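Local coordinates for protein steroid delta-isomerase (Pseudomonas aeruginosa, PDB 3MSO) that is probably a steroid delta-isomerase or related enzyme with a SnoaL-like, NTF2-type fold, at residues His19-Ile22 with Asp26-Gly29. Sequence-based numbering, arbitrary orientation.
Sequences HGLI and DLSG
The Asp26 backbone carbonyl lies against the Leu21 side chain, with CD2 of Leu21 3.4 Å from O of Asp26, while the Asp26 carboxylate faces Ser28. The carboxylate turns back on its own chain. One face of it receives both N and OG of Ser28, each reaching OD1 from well outside the carboxylate plane. The backbone bond from Ser28 N makes an Asx turn, and the two donors would steady the exposed carboxylate and probably offset part of its charge. The anti chi1 of Asp26 (-180°) swings the carboxylate away from its own backbone N. That N is used across the contact and donates to Leu21 O at 3.1 Å, with an N-H...O angle of 168°. Beside this bond the packing is apolar. CD2 of Leu27 sits 3.6 Å from CB of Leu21 and 3.9 Å from CD1 of Ile22. Ile22 and Leu27 both continue onto Leu63 of helix 52-65, and Ile22 also touches Phe69 and Tyr71 of strand 69-77. The contact thus folds the loop back on the last turn of helix 9-23 in the NTF2-like fold. One nearly straight bond ties the loop to a carbonyl near the helix end, and the packing of Leu27 on Leu21 and Ile22 adds an apolar hold beside it.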
# COMPACT_ATOMS: atom_id res chain seq x y z
N HIS B 19 29.34 -2.20 4.13
CA HIS B 19 29.51 -0.80 3.74
C HIS B 19 30.26 -0.69 2.43
O HIS B 19 29.84 0.09 1.57
CB HIS B 19 30.20 0.03 4.84
CG HIS B 19 29.26 0.59 5.85
ND1 HIS B 19 28.32 1.56 5.52
CD2 HIS B 19 29.15 0.32 7.17
CE1 HIS B 19 27.67 1.84 6.64
NE2 HIS B 19 28.12 1.11 7.65
N GLY B 20 31.33 -1.49 2.27
CA GLY B 20 32.15 -1.56 1.07
C GLY B 20 31.38 -2.05 -0.15
O GLY B 20 31.57 -1.55 -1.26
N LEU B 21 30.50 -3.03 0.05
CA LEU B 21 29.63 -3.57 -1.00
C LEU B 21 28.64 -2.51 -1.52
O LEU B 21 28.47 -2.39 -2.73
CB LEU B 21 28.85 -4.79 -0.48
CG LEU B 21 29.62 -6.10 -0.25
CD1 LEU B 21 28.68 -7.16 0.26
CD2 LEU B 21 30.33 -6.58 -1.52
N ILE B 22 28.00 -1.75 -0.58
CA ILE B 22 27.01 -0.69 -0.85
C ILE B 22 27.66 0.50 -1.58
O ILE B 22 27.10 0.99 -2.56
CB ILE B 22 26.23 -0.31 0.43
CG1 ILE B 22 25.29 -1.44 0.90
CG2 ILE B 22 25.50 1.03 0.29
CD1 ILE B 22 24.10 -1.81 -0.05
N ASP B 26 27.48 -2.88 -5.59
CA ASP B 26 27.69 -4.25 -6.08
C ASP B 26 27.60 -5.27 -4.92
O ASP B 26 28.60 -5.50 -4.22
CB ASP B 26 29.07 -4.34 -6.79
CG ASP B 26 29.50 -5.68 -7.38
OD1 ASP B 26 28.73 -6.67 -7.26
OD2 ASP B 26 30.59 -5.74 -7.99
N LEU B 27 26.42 -5.88 -4.72
CA LEU B 27 26.21 -6.86 -3.66
C LEU B 27 26.42 -8.32 -4.13
O LEU B 27 25.68 -9.22 -3.71
CB LEU B 27 24.83 -6.67 -3.00
CG LEU B 27 24.58 -5.38 -2.22
CD1 LEU B 27 23.09 -5.17 -2.00
CD2 LEU B 27 25.28 -5.39 -0.87
N SER B 28 27.44 -8.57 -4.98
CA SER B 28 27.71 -9.93 -5.46
C SER B 28 28.29 -10.83 -4.36
O SER B 28 27.97 -12.03 -4.33
CB SER B 28 28.56 -9.93 -6.73
OG SER B 28 29.72 -9.12 -6.66
N GLY B 29 29.05 -10.23 -3.43
CA GLY B 29 29.67 -10.93 -2.31
C GLY B 29 28.76 -11.10 -1.09
O GLY B 29 29.18 -11.68 -0.08